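Local coordinates for protein phospholethanolamine N-methyltransferase 2 (Haemonchus contortus, PDB 4KRI) that probably methylates phosphomonomethylethanolamine with S-adenosylmethionine as the methyl donor, a step on the nematode route to phosphocholine, at residues G20-Q25 with S45-S50; L94-V99 with K163-K168; R103-K108 with H151-D156; Y139-V144 with F157-M162. All blocks are in the same frame, centred on the assembly; numbering follows the deposited sequence.

Contact 1. Residues G20-Q25 with S45-S50; sequences GAEPQQ and SKTATS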
loop_
_atom_site.group_PDB
_atom_site.type_symbol
_atom_site.label_atom_id
_atom_site.label_comp_id
_atom_site.label_asym_id
_atom_site.label_seq_id
_atom_site.Cartn_x
_atom_site.Cartn_y
_atom_site.Cartn_z
ATOM N N GLY A 20 13.924 18.542 -0.030
ATOM C CA GLY A 20 14.410 19.721 0.675
ATOM C C GLY A 20 14.015 21.040 0.033
ATOM O O GLY A 20 14.328 22.104 0.569
ATOM N N ALA A 21 13.337 20.975 -1.115
ATOM C CA ALA A 21 12.926 22.184 -1.837
ATOM C C ALA A 21 11.851 22.944 -1.092
ATOM O O ALA A 21 11.018 22.344 -0.409
ATOM C CB ALA A 21 12.419 21.831 -3.232
ATOM N N GLU A 22 11.861 24.264 -1.229
ATOM C CA GLU A 22 10.685 25.023 -0.854
ATOM C C GLU A 22 9.994 25.419 -2.148
ATOM O O GLU A 22 10.638 25.932 -3.065
ATOM C CB GLU A 22 11.052 26.238 -0.007
ATOM C CG GLU A 22 11.532 25.872 1.398
ATOM C CD GLU A 22 10.482 25.134 2.209
ATOM O OE1 GLU A 22 9.289 25.508 2.157
ATOM O OE2 GLU A 22 10.845 24.178 2.922
ATOM N N PRO A 23 8.682 25.175 -2.223
ATOM C CA PRO A 23 7.964 25.455 -3.469
ATOM C C PRO A 23 7.887 26.959 -3.733
ATOM O O PRO A 23 7.617 27.744 -2.811
ATOM C CB PRO A 23 6.573 24.862 -3.216
ATOM C CG PRO A 23 6.411 24.907 -1.706
ATOM C CD PRO A 23 7.793 24.686 -1.149
ATOM N N GLN A 24 8.131 27.367 -4.975
ATOM C CA GLN A 24 8.149 28.801 -5.282
ATOM C C GLN A 24 6.756 29.388 -5.331
ATOM O O GLN A 24 6.538 30.505 -4.856
ATOM C CB GLN A 24 8.866 29.076 -6.606
ATOM C CG GLN A 24 10.369 28.779 -6.574
ATOM C CD GLN A 24 11.023 28.984 -7.929
ATOM O OE1 GLN A 24 10.425 28.704 -8.967
ATOM N NE2 GLN A 24 12.248 29.490 -7.926
ATOM N N GLN A 25 5.821 28.648 -5.918
ATOM C CA GLN A 25 4.427 29.103 -5.989
ATOM C C GLN A 25 3.491 28.029 -5.460
ATOM O O GLN A 25 3.489 26.902 -5.962
ATOM C CB GLN A 25 4.031 29.441 -7.430
ATOM C CG GLN A 25 4.795 30.599 -8.061
ATOM C CD GLN A 25 4.387 31.963 -7.527
ATOM O OE1 GLN A 25 3.226 32.195 -7.170
ATOM N NE2 GLN A 25 5.348 32.881 -7.479
ATOM N N SER A 45 9.582 32.915 3.197
ATOM C CA SER A 45 9.616 34.001 2.222
ATOM C C SER A 45 9.992 33.570 0.805
ATOM O O SER A 45 9.845 34.354 -0.130
ATOM C CB SER A 45 10.549 35.117 2.704
ATOM O OG SER A 45 11.854 34.607 2.942
ATOM N N LYS A 46 10.465 32.333 0.637
ATOM C CA LYS A 46 10.786 31.847 -0.701
ATOM C C LYS A 46 9.556 31.308 -1.423
ATOM O O LYS A 46 9.636 30.894 -2.585
ATOM C CB LYS A 46 11.901 30.788 -0.647
ATOM C CG LYS A 46 13.257 31.376 -0.268
ATOM C CD LYS A 46 14.301 30.279 -0.065
ATOM C CE LYS A 46 13.946 29.385 1.116
ATOM N NZ LYS A 46 14.900 28.234 1.270
ATOM N N THR A 47 8.411 31.345 -0.747
ATOM C CA THR A 47 7.182 30.824 -1.320
ATOM C C THR A 47 6.153 31.932 -1.456
ATOM O O THR A 47 5.962 32.714 -0.522
ATOM C CB THR A 47 6.586 29.736 -0.416
ATOM O OG1 THR A 47 7.504 28.641 -0.324
ATOM C CG2 THR A 47 5.245 29.245 -0.968
ATOM N N ALA A 48 5.512 32.012 -2.620
ATOM C CA ALA A 48 4.379 32.915 -2.803
ATOM C C ALA A 48 3.131 32.073 -2.756
ATOM O O ALA A 48 3.073 31.021 -3.389
ATOM C CB ALA A 48 4.470 33.647 -4.138
ATOM N N THR A 49 2.123 32.519 -2.010
ATOM C CA THR A 49 0.928 31.697 -1.844
ATOM C C THR A 49 -0.316 32.398 -2.372
ATOM O O THR A 49 -0.512 33.590 -2.123
ATOM C CB THR A 49 0.732 31.296 -0.361
ATOM O OG1 THR A 49 -0.542 30.662 -0.197
ATOM C CG2 THR A 49 0.787 32.519 0.530
ATOM N N SER A 50 -1.134 31.662 -3.123
ATOM C CA SER A 50 -2.435 32.175 -3.554
ATOM C C SER A 50 -3.505 31.304 -2.922
ATOM O O SER A 50 -3.361 30.085 -2.900
ATOM C CB SER A 50 -2.579 32.084 -5.072
ATOM O OG SER A 50 -1.471 32.666 -5.736
HETATM O O HOH W 1 8.617 28.102 2.129
HETATM O O HOH W 2 0.866 31.156 -5.886
#
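Gln25 and Ala48 pair in parallel, with Gln25 CA 5.0 Å from Ala48 CA. The ladder opens one residue earlier, where Ala48 N gives a nearly straight hydrogen bond to Gln24 O (2.9 Å, 174°). Val26 then carries the pairing on to Ala48 and Ser50. Just before the strands, the hydroxyl of Thr47 adds a side-chain bond to the backbone. OG1 lies beside its own backbone N (chi1 -62°), and from there Thr47 OG1 bonds Pro23 O at 2.6 Å in the carbonyl plane. A water donates to both Thr47 OG1 and Glu22 OE1, so the glutamate is linked to the threonine indirectly. Farther along, the Gln25 chain bends at chi2 and brings its amide back against the methyl of Ala48 (Gln25 NE2 to Ala48 CB 3.5 Å). A second water lies between Gln25 OE1 and Ser50 OG, bonded to the serine and probably to the amide. Pro23 rests on Leu14 and Ile18 of helix 5-18. The two segments start neighbouring parallel strands, 25-29 and 48-52, with helix 33-40 between them in sequence. This strand-helix-strand order is consistent with the opening of a class I methyltransferase-like, Rossmann-type domain.

Contact 2. Residues L94-V99 with K163-K168; sequences LRTDGV and KKPFPK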
loop_
_atom_site.group_PDB
_atom_site.type_symbol
_atom_site.label_atom_id
_atom_site.label_comp_id
_atom_site.label_asym_id
_atom_site.label_seq_id
_atom_site.Cartn_x
_atom_site.Cartn_y
_atom_site.Cartn_z
ATOM N N LEU A 94 -1.374 23.699 -12.380
ATOM C CA LEU A 94 -0.058 23.184 -11.980
ATOM C C LEU A 94 0.950 23.196 -13.111
ATOM O O LEU A 94 0.600 22.955 -14.263
ATOM C CB LEU A 94 -0.177 21.744 -11.464
ATOM C CG LEU A 94 -0.793 21.607 -10.070
ATOM C CD1 LEU A 94 -1.267 20.173 -9.851
ATOM C CD2 LEU A 94 0.209 22.002 -8.988
ATOM N N ARG A 95 2.205 23.481 -12.776
ATOM C CA ARG A 95 3.311 23.213 -13.694
ATOM C C ARG A 95 3.472 21.714 -13.866
ATOM O O ARG A 95 3.102 20.940 -12.983
ATOM C CB ARG A 95 4.622 23.746 -13.114
ATOM C CG ARG A 95 4.662 25.243 -12.961
ATOM C CD ARG A 95 5.885 25.685 -12.159
ATOM N NE ARG A 95 7.134 25.250 -12.783
ATOM C CZ ARG A 95 8.236 25.991 -12.836
ATOM N NH1 ARG A 95 8.242 27.203 -12.296
ATOM N NH2 ARG A 95 9.330 25.522 -13.425
ATOM N N THR A 96 4.061 21.285 -14.981
ATOM C CA THR A 96 4.426 19.880 -15.094
ATOM C C THR A 96 5.386 19.539 -13.946
ATOM O O THR A 96 6.257 20.342 -13.598
ATOM C CB THR A 96 5.035 19.549 -16.472
ATOM O OG1 THR A 96 4.042 19.772 -17.483
ATOM C CG2 THR A 96 5.484 18.086 -16.524
ATOM N N ASP A 97 5.173 18.368 -13.351
ATOM C CA ASP A 97 5.860 17.889 -12.133
ATOM C C ASP A 97 5.358 18.559 -10.857
ATOM O O ASP A 97 5.857 18.266 -9.771
ATOM C CB ASP A 97 7.384 18.020 -12.216
ATOM C CG ASP A 97 7.972 17.296 -13.399
ATOM O OD1 ASP A 97 7.471 16.206 -13.743
ATOM O OD2 ASP A 97 8.937 17.830 -13.985
ATOM N N GLY A 98 4.371 19.437 -10.984
ATOM C CA GLY A 98 3.766 20.070 -9.821
ATOM C C GLY A 98 2.992 19.050 -9.004
ATOM O O GLY A 98 2.530 18.042 -9.538
ATOM N N VAL A 99 2.858 19.299 -7.705
ATOM C CA VAL A 99 2.301 18.301 -6.808
ATOM C C VAL A 99 0.918 18.733 -6.335
ATOM O O VAL A 99 0.722 19.884 -5.961
ATOM C CB VAL A 99 3.208 18.122 -5.579
ATOM C CG1 VAL A 99 2.597 17.113 -4.605
ATOM C CG2 VAL A 99 4.597 17.673 -6.018
ATOM N N LYS A 163 1.554 16.066 -11.442
ATOM C CA LYS A 163 1.171 16.300 -12.835
ATOM C C LYS A 163 2.271 15.820 -13.773
ATOM O O LYS A 163 3.432 16.186 -13.598
ATOM C CB LYS A 163 0.953 17.785 -13.078
ATOM C CG LYS A 163 0.480 18.094 -14.500
ATOM C CD LYS A 163 0.368 19.599 -14.743
ATOM C CE LYS A 163 -0.031 19.879 -16.186
ATOM N NZ LYS A 163 -0.288 21.326 -16.445
ATOM N N LYS A 164 1.907 15.015 -14.770
ATOM C CA LYS A 164 2.880 14.454 -15.718
ATOM C C LYS A 164 2.332 14.503 -17.141
ATOM O O LYS A 164 1.113 14.570 -17.347
ATOM C CB LYS A 164 3.206 12.999 -15.359
ATOM C CG LYS A 164 3.919 12.822 -14.041
ATOM C CD LYS A 164 5.319 13.418 -14.088
ATOM C CE LYS A 164 6.084 13.097 -12.803
ATOM N NZ LYS A 164 7.444 13.707 -12.785
ATOM N N PRO A 165 3.235 14.498 -18.131
ATOM C CA PRO A 165 2.817 14.407 -19.536
ATOM C C PRO A 165 2.555 12.952 -19.930
ATOM O O PRO A 165 3.247 12.053 -19.437
ATOM C CB PRO A 165 4.036 14.948 -20.288
ATOM C CG PRO A 165 5.201 14.541 -19.423
ATOM C CD PRO A 165 4.689 14.709 -17.996
ATOM N N PHE A 166 1.568 12.715 -20.797
ATOM C CA PHE A 166 1.257 11.351 -21.246
ATOM C C PHE A 166 1.038 11.263 -22.757
ATOM O O PHE A 166 0.520 12.204 -23.365
ATOM C CB PHE A 166 -0.002 10.814 -20.544
ATOM C CG PHE A 166 0.180 10.531 -19.081
ATOM C CD1 PHE A 166 0.675 9.305 -18.647
ATOM C CD2 PHE A 166 -0.164 11.483 -18.135
ATOM C CE1 PHE A 166 0.836 9.040 -17.292
ATOM C CE2 PHE A 166 -0.004 11.230 -16.784
ATOM C CZ PHE A 166 0.494 10.010 -16.357
ATOM N N PRO A 167 1.404 10.114 -23.364
ATOM C CA PRO A 167 1.083 9.844 -24.774
ATOM C C PRO A 167 -0.427 9.889 -25.019
ATOM O O PRO A 167 -1.200 9.990 -24.065
ATOM C CB PRO A 167 1.593 8.412 -24.985
ATOM C CG PRO A 167 2.641 8.220 -23.947
ATOM C CD PRO A 167 2.181 9.017 -22.756
ATOM N N LYS A 168 -0.845 9.802 -26.278
ATOM C CA LYS A 168 -2.259 9.939 -26.612
ATOM C C LYS A 168 -2.936 8.590 -26.849
ATOM O O LYS A 168 -3.261 7.869 -25.903
ATOM C CB LYS A 168 -2.432 10.851 -27.831
ATOM C CG LYS A 168 -1.554 12.096 -27.791
ATOM C CD LYS A 168 -2.046 13.163 -28.757
ATOM C CE LYS A 168 -3.214 13.940 -28.168
ATOM N NZ LYS A 168 -3.932 14.725 -29.210
HETATM O O HOH W 3 2.285 21.868 -17.829
#
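Lys163 lays its aliphatic chain along Leu94 and the turn 95-98, with Lys163 CD 4.0 Å from Leu94 CB and 3.5 Å from Arg95 O. CG stands anti to the backbone N (chi1 -177°) and the rest of the chain is extended. The ammonium group therefore reaches the C-terminal end of helix 80-93. There Lys163 NZ bonds Leu94 O at 2.9 Å, with Leu91 O and the salt-bridged Glu129 as further partners. A water also lies near, between Lys163 NZ and Thr96 OG1. Carbonyls at a helix end, together with a carboxylate, would probably stabilise the positive charge. Asp97 N donates to Lys163 O (2.8 Å), and Lys163 N donates to Gly98 O (2.9 Å). These bonds lie at the start of the antiparallel pairing of strands 98-105 and 156-166. It is consistent with a class I methyltransferase-like sheet, in which the last strand, here 156-166, is inserted antiparallel between its two neighbours, here 98-105 and 132-143. A type II turn from Arg95 to Gly98 leads into the pairing, closed by Gly98 N on Arg95 O. Lys164 starts out away from the turn but bends at chi2 (-67°). Lys164 NZ returns to form a salt bridge with Asp97 OD1 at 2.7 Å, met from above the carboxylate plane. Thr96 CG2 touches Pro165 CD at 3.8 Å, the two side chains crossing at about a right angle.

Contact 3. Residues R103-K108 with H151-D156; sequences RQDLSK and HQNWLD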
loop_
_atom_site.group_PDB
_atom_site.type_symbol
_atom_site.label_atom_id
_atom_site.label_comp_id
_atom_site.label_asym_id
_atom_site.label_seq_id
_atom_site.Cartn_x
_atom_site.Cartn_y
_atom_site.Cartn_z
ATOM N N ARG A 103 -6.734 16.599 0.471
ATOM C CA ARG A 103 -7.249 16.021 1.701
ATOM C C ARG A 103 -8.768 16.049 1.643
ATOM O O ARG A 103 -9.379 17.107 1.479
ATOM C CB ARG A 103 -6.761 16.832 2.912
ATOM C CG ARG A 103 -7.141 16.276 4.306
ATOM C CD ARG A 103 -8.598 16.581 4.690
ATOM N NE ARG A 103 -8.870 16.272 6.090
ATOM C CZ ARG A 103 -8.747 17.143 7.087
ATOM N NH1 ARG A 103 -8.368 18.396 6.856
ATOM N NH2 ARG A 103 -9.013 16.760 8.323
ATOM N N GLN A 104 -9.384 14.887 1.792
ATOM C CA GLN A 104 -10.830 14.809 1.841
ATOM C C GLN A 104 -11.240 13.711 2.800
ATOM O O GLN A 104 -10.770 12.576 2.682
ATOM C CB GLN A 104 -11.391 14.535 0.443
ATOM C CG GLN A 104 -12.909 14.513 0.371
ATOM C CD GLN A 104 -13.526 15.872 0.631
ATOM O OE1 GLN A 104 -12.995 16.902 0.208
ATOM N NE2 GLN A 104 -14.651 15.884 1.343
ATOM N N ASP A 105 -12.119 14.052 3.745
ATOM C CA ASP A 105 -12.656 13.075 4.695
ATOM C C ASP A 105 -13.746 12.242 4.027
ATOM O O ASP A 105 -14.710 12.799 3.490
ATOM C CB ASP A 105 -13.220 13.808 5.908
ATOM C CG ASP A 105 -13.749 12.872 6.973
ATOM O OD1 ASP A 105 -13.403 11.668 6.971
ATOM O OD2 ASP A 105 -14.515 13.358 7.828
ATOM N N LEU A 106 -13.600 10.916 4.047
ATOM C CA LEU A 106 -14.589 10.029 3.436
ATOM C C LEU A 106 -15.401 9.249 4.484
ATOM O O LEU A 106 -16.094 8.295 4.147
ATOM C CB LEU A 106 -13.922 9.070 2.435
ATOM C CG LEU A 106 -13.230 9.700 1.217
ATOM C CD1 LEU A 106 -12.684 8.615 0.311
ATOM C CD2 LEU A 106 -14.186 10.578 0.447
ATOM N N SER A 107 -15.321 9.662 5.748
ATOM C CA SER A 107 -16.003 8.932 6.818
ATOM C C SER A 107 -17.529 9.052 6.743
ATOM O O SER A 107 -18.248 8.200 7.269
ATOM C CB SER A 107 -15.502 9.371 8.196
ATOM O OG SER A 107 -15.922 10.686 8.516
ATOM N N LYS A 108 -18.019 10.104 6.095
ATOM C CA LYS A 108 -19.464 10.290 5.942
ATOM C C LYS A 108 -19.930 9.767 4.594
ATOM O O LYS A 108 -21.099 9.915 4.237
ATOM C CB LYS A 108 -19.864 11.763 6.096
ATOM C CG LYS A 108 -19.636 12.343 7.489
ATOM C CD LYS A 108 -20.282 13.720 7.620
ATOM C CE LYS A 108 -20.840 13.944 9.021
ATOM N NZ LYS A 108 -19.775 14.007 10.058
ATOM N N HIS A 151 -10.330 11.450 16.707
ATOM C CA HIS A 151 -11.722 11.232 16.303
ATOM C C HIS A 151 -12.091 9.794 15.942
ATOM O O HIS A 151 -13.198 9.546 15.445
ATOM C CB HIS A 151 -12.067 12.148 15.124
ATOM C CG HIS A 151 -11.919 13.602 15.431
ATOM N ND1 HIS A 151 -12.690 14.241 16.381
ATOM C CD2 HIS A 151 -11.102 14.546 14.910
ATOM C CE1 HIS A 151 -12.342 15.513 16.440
ATOM N NE2 HIS A 151 -11.385 15.726 15.555
ATOM N N GLN A 152 -11.193 8.845 16.203
ATOM C CA GLN A 152 -11.403 7.454 15.807
ATOM C C GLN A 152 -11.889 7.321 14.360
ATOM O O GLN A 152 -12.824 6.572 14.061
ATOM C CB GLN A 152 -12.354 6.753 16.784
ATOM C CG GLN A 152 -11.679 6.333 18.098
ATOM C CD GLN A 152 -12.519 5.366 18.892
ATOM O OE1 GLN A 152 -13.734 5.517 18.980
ATOM N NE2 GLN A 152 -11.881 4.372 19.482
ATOM N N ASN A 153 -11.252 8.083 13.477
ATOM C CA ASN A 153 -11.624 8.127 12.068
ATOM C C ASN A 153 -10.429 7.742 11.208
ATOM O O ASN A 153 -9.452 8.486 11.142
ATOM C CB ASN A 153 -12.068 9.550 11.713
ATOM C CG ASN A 153 -12.437 9.702 10.249
ATOM O OD1 ASN A 153 -12.528 8.717 9.510
ATOM N ND2 ASN A 153 -12.680 10.947 9.828
ATOM N N TRP A 154 -10.527 6.587 10.545
ATOM C CA TRP A 154 -9.460 6.043 9.705
ATOM C C TRP A 154 -9.712 6.326 8.229
ATOM O O TRP A 154 -8.920 5.924 7.373
ATOM C CB TRP A 154 -9.341 4.517 9.915
ATOM C CG TRP A 154 -8.580 4.084 11.168
ATOM C CD1 TRP A 154 -7.279 3.633 11.218
ATOM C CD2 TRP A 154 -9.068 4.052 12.525
ATOM N NE1 TRP A 154 -6.938 3.339 12.520
ATOM C CE2 TRP A 154 -8.008 3.575 13.334
ATOM C CE3 TRP A 154 -10.292 4.383 13.132
ATOM C CZ2 TRP A 154 -8.139 3.427 14.722
ATOM C CZ3 TRP A 154 -10.417 4.233 14.508
ATOM C CH2 TRP A 154 -9.341 3.754 15.289
ATOM N N LEU A 155 -10.806 7.023 7.928
ATOM C CA LEU A 155 -11.181 7.280 6.535
ATOM C C LEU A 155 -11.045 8.749 6.119
ATOM O O LEU A 155 -11.763 9.233 5.233
ATOM C CB LEU A 155 -12.609 6.799 6.274
ATOM C CG LEU A 155 -12.868 5.357 6.692
ATOM C CD1 LEU A 155 -14.361 5.072 6.550
ATOM C CD2 LEU A 155 -12.031 4.383 5.855
ATOM N N ASP A 156 -10.114 9.450 6.748
ATOM C CA ASP A 156 -9.831 10.837 6.387
ATOM C C ASP A 156 -8.550 10.749 5.552
ATOM O O ASP A 156 -7.493 10.404 6.075
ATOM C CB ASP A 156 -9.644 11.661 7.674
ATOM C CG ASP A 156 -9.708 13.152 7.440
ATOM O OD1 ASP A 156 -9.773 13.575 6.259
ATOM O OD2 ASP A 156 -9.686 13.917 8.445
HETATM O O HOH W 4 -12.121 15.167 9.111
#
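Arg103 grips Asp156 side-on with two nitrogens. Arg103 NE bonds Asp156 OD1 at 2.8 Å and Arg103 NH2 bonds Asp156 OD2 at 2.9 Å, both on the syn sides of the carboxylate. The two flat groups are nearly coplanar, 20° apart. The arginine gets there with CG anti to the backbone N (chi1 -176°) and a bend at chi2 (-78°). Its other contacts hold the guanidinium too: NH1 meets Asn70 and NH2 meets Ser2. Asp156 OD2 is also bonded to Ser147 OG and to a water. Asp105 sits next to this pair, its OD1 4.2 Å from Asp156 OD1. The arginine probably eases the resulting repulsion, and Asp105 has several donors of its own. Asn153 ND2 bonds Asp105 OD1 at 3.0 Å, while Ser107 N reaches the same oxygen from the opposite face of the carboxylate. The bond from Ser107 N makes an Asx turn at Asp105. Ser107 OG, placed between its backbone N and carbonyl carbon, bonds Asp105 OD2 at 3.1 Å. Asn153 forms a second Asx turn, its OD1 accepting from Leu155 N. The amide thus serves its own loop with oxygen and the facing segment with nitrogen. Leu106 N donates to Leu155 O (2.8 Å), next to the non-hydrogen-bonded pair of Asp105 and Asp156. Leu106 packs on helix 114-124. Two Asx turns, one on each segment, and a buried salt bridge finish one end of the antiparallel ladder between strands 98-105 and 156-166, consistent with a class I methyltransferase-like sheet.

Contact 4. Residues Y139-V144 with F157-M162; sequences YAVNEV and FIWTLM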
loop_
_atom_site.group_PDB
_atom_site.type_symbol
_atom_site.label_atom_id
_atom_site.label_comp_id
_atom_site.label_asym_id
_atom_site.label_seq_id
_atom_site.Cartn_x
_atom_site.Cartn_y
_atom_site.Cartn_z
ATOM N N TYR A 139 1.236 8.899 -6.329
ATOM C CA TYR A 139 2.320 8.714 -5.367
ATOM C C TYR A 139 1.874 7.964 -4.107
ATOM O O TYR A 139 2.476 6.952 -3.742
ATOM C CB TYR A 139 2.987 10.043 -4.995
ATOM C CG TYR A 139 4.152 9.856 -4.057
ATOM C CD1 TYR A 139 5.387 9.419 -4.525
ATOM C CD2 TYR A 139 4.018 10.097 -2.698
ATOM C CE1 TYR A 139 6.456 9.231 -3.658
ATOM C CE2 TYR A 139 5.081 9.915 -1.829
ATOM C CZ TYR A 139 6.293 9.492 -2.309
ATOM O OH TYR A 139 7.338 9.317 -1.423
ATOM N N ALA A 140 0.848 8.462 -3.426
ATOM C CA ALA A 140 0.380 7.796 -2.211
ATOM C C ALA A 140 -1.009 8.237 -1.795
ATOM O O ALA A 140 -1.494 9.287 -2.208
ATOM C CB ALA A 140 1.358 8.020 -1.051
ATOM N N VAL A 141 -1.643 7.409 -0.976
ATOM C CA VAL A 141 -2.799 7.836 -0.198
ATOM C C VAL A 141 -2.448 7.574 1.254
ATOM O O VAL A 141 -2.096 6.452 1.622
ATOM C CB VAL A 141 -4.062 7.023 -0.509
ATOM C CG1 VAL A 141 -5.268 7.647 0.239
ATOM C CG2 VAL A 141 -4.333 6.980 -2.002
ATOM N N ASN A 142 -2.521 8.612 2.074
ATOM C CA ASN A 142 -2.285 8.465 3.500
ATOM C C ASN A 142 -3.540 8.764 4.289
ATOM O O ASN A 142 -4.472 9.394 3.782
ATOM C CB ASN A 142 -1.194 9.426 3.975
ATOM C CG ASN A 142 0.188 9.003 3.535
ATOM O OD1 ASN A 142 0.789 8.090 4.120
ATOM N ND2 ASN A 142 0.725 9.694 2.526
ATOM N N GLU A 143 -3.556 8.318 5.536
ATOM C CA GLU A 143 -4.605 8.740 6.462
ATOM C C GLU A 143 -4.170 9.992 7.197
ATOM O O GLU A 143 -2.992 10.129 7.548
ATOM C CB GLU A 143 -4.873 7.655 7.509
ATOM C CG GLU A 143 -5.365 6.335 6.944
ATOM C CD GLU A 143 -5.525 5.290 8.036
ATOM O OE1 GLU A 143 -4.492 4.858 8.575
ATOM O OE2 GLU A 143 -6.672 4.923 8.396
ATOM N N VAL A 144 -5.126 10.888 7.454
ATOM C CA VAL A 144 -4.884 12.009 8.347
ATOM C C VAL A 144 -4.769 11.463 9.767
ATOM O O VAL A 144 -5.730 10.905 10.305
ATOM C CB VAL A 144 -6.041 13.029 8.308
ATOM C CG1 VAL A 144 -5.760 14.193 9.269
ATOM C CG2 VAL A 144 -6.217 13.539 6.898
ATOM N N PHE A 157 -8.646 10.994 4.246
ATOM C CA PHE A 157 -7.523 10.655 3.350
ATOM C C PHE A 157 -6.767 11.847 2.762
ATOM O O PHE A 157 -7.334 12.918 2.577
ATOM C CB PHE A 157 -8.026 9.758 2.224
ATOM C CG PHE A 157 -8.514 8.426 2.702
ATOM C CD1 PHE A 157 -7.618 7.478 3.164
ATOM C CD2 PHE A 157 -9.872 8.138 2.720
ATOM C CE1 PHE A 157 -8.056 6.236 3.604
ATOM C CE2 PHE A 157 -10.328 6.907 3.169
ATOM C CZ PHE A 157 -9.412 5.951 3.610
ATOM N N ILE A 158 -5.484 11.638 2.479
ATOM C CA ILE A 158 -4.647 12.604 1.774
ATOM C C ILE A 158 -4.084 11.911 0.547
ATOM O O ILE A 158 -3.374 10.914 0.672
ATOM C CB ILE A 158 -3.459 13.040 2.625
ATOM C CG1 ILE A 158 -3.943 13.615 3.963
ATOM C CG2 ILE A 158 -2.608 14.077 1.870
ATOM C CD1 ILE A 158 -2.828 13.731 4.998
ATOM N N TRP A 159 -4.392 12.423 -0.638
ATOM C CA TRP A 159 -3.754 11.906 -1.849
ATOM C C TRP A 159 -2.555 12.770 -2.174
ATOM O O TRP A 159 -2.625 13.988 -2.093
ATOM C CB TRP A 159 -4.719 11.961 -3.049
ATOM C CG TRP A 159 -5.781 10.910 -3.071
ATOM C CD1 TRP A 159 -5.783 9.759 -3.811
ATOM C CD2 TRP A 159 -7.012 10.921 -2.348
ATOM N NE1 TRP A 159 -6.948 9.052 -3.583
ATOM C CE2 TRP A 159 -7.713 9.744 -2.683
ATOM C CE3 TRP A 159 -7.594 11.815 -1.441
ATOM C CZ2 TRP A 159 -8.965 9.437 -2.144
ATOM C CZ3 TRP A 159 -8.829 11.508 -0.906
ATOM C CH2 TRP A 159 -9.499 10.328 -1.257
ATOM N N THR A 160 -1.461 12.141 -2.573
ATOM C CA THR A 160 -0.311 12.864 -3.105
ATOM C C THR A 160 -0.200 12.449 -4.561
ATOM O O THR A 160 0.015 11.275 -4.840
ATOM C CB THR A 160 0.993 12.450 -2.380
ATOM O OG1 THR A 160 0.906 12.801 -0.988
ATOM C CG2 THR A 160 2.187 13.186 -2.978
ATOM N N LEU A 161 -0.350 13.405 -5.480
ATOM C CA LEU A 161 -0.326 13.120 -6.926
ATOM C C LEU A 161 0.580 14.130 -7.614
ATOM O O LEU A 161 0.774 15.229 -7.103
ATOM C CB LEU A 161 -1.745 13.253 -7.496
ATOM C CG LEU A 161 -2.860 12.459 -6.808
ATOM C CD1 LEU A 161 -4.232 12.930 -7.296
ATOM C CD2 LEU A 161 -2.693 10.976 -7.062
ATOM N N MET A 162 1.133 13.770 -8.771
ATOM C CA MET A 162 2.020 14.682 -9.490
ATOM C C MET A 162 1.561 14.836 -10.933
ATOM O O MET A 162 1.222 13.846 -11.587
ATOM C CB MET A 162 3.456 14.132 -9.449
ATOM C CG MET A 162 4.504 15.036 -10.079
ATOM S SD MET A 162 6.200 14.600 -9.594
ATOM C CE MET A 162 5.877 13.146 -8.579
HETATM O O HOH W 5 -0.519 11.075 0.552
#
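Val141 fits between the rings of Phe157 and Trp159 on one face of the sheet. Its CG1 meets Phe157 CD1 obliquely at 3.8 Å and also lies over a face of the indole. Val141 CG2 comes closer, 3.6 Å from Trp159 CD1, and the valine and tryptophan side chains point the same way. Helix 114-124 covers this cluster: Met115 touches both rings, Thr119 takes the bond from Trp159 NE1, and Phe122 meets the indole edge-to-face. The opposite face carries Ala140, Asn142, Ile158 and Thr160. Just past the strand end, Val144 CG2 packs on Ile158 CG1 at 3.7 Å, the two side chains at about a right angle, and Leu10 of helix 5-18 lies against Ile158. Thr160 turns its methyl group, CG2 anti to the backbone N, against the ring of Tyr139, 3.6 Å from CD2; the side chains run side by side. A water fills the dip between Asn142, Ile158 and Thr160. It accepts from Asn142 ND2 (2.7 Å), donates to Ile158 O, and is hydrogen-bonded to Thr160 OG1. Beneath the side chains the strands run antiparallel, 162° between their directions. Asn142 and Ile158 exchange two backbone bonds. At the other end a classic beta bulge sets both Tyr139 N (3.1 Å) and Ala140 N (3.3 Å) on Thr160 O. The pairing of strands 132-143 and 156-166, joined through helix 145-151, is consistent with the antiparallel last two strands of a class I methyltransferase-like fold.

Overall arrangement
All four contacts lie in the N-terminal half, and none forms the ligand site. Contact 4 comes nearest to it, the Ala140 side chain about 11 Å from the bound S-adenosylhomocysteine. Contact 1 closes first, its centre about 30 Å from the centre of the chain. Contact 2 spans contacts 3 and 4, whose segments alternate within its loop. Contacts 2 and 3 mark the two ends of the pairing of strands 98-105 and 156-166, with centres 28 Å apart. Contact 4 lies on the other side of strand 156-166, its centre 13 Å from that of contact 3. The strand order, 48-52, 25-29, 64-70, 98-105, 156-166, 132-143, suggests a methyltransferase-like domain preceding the one that binds the ligands.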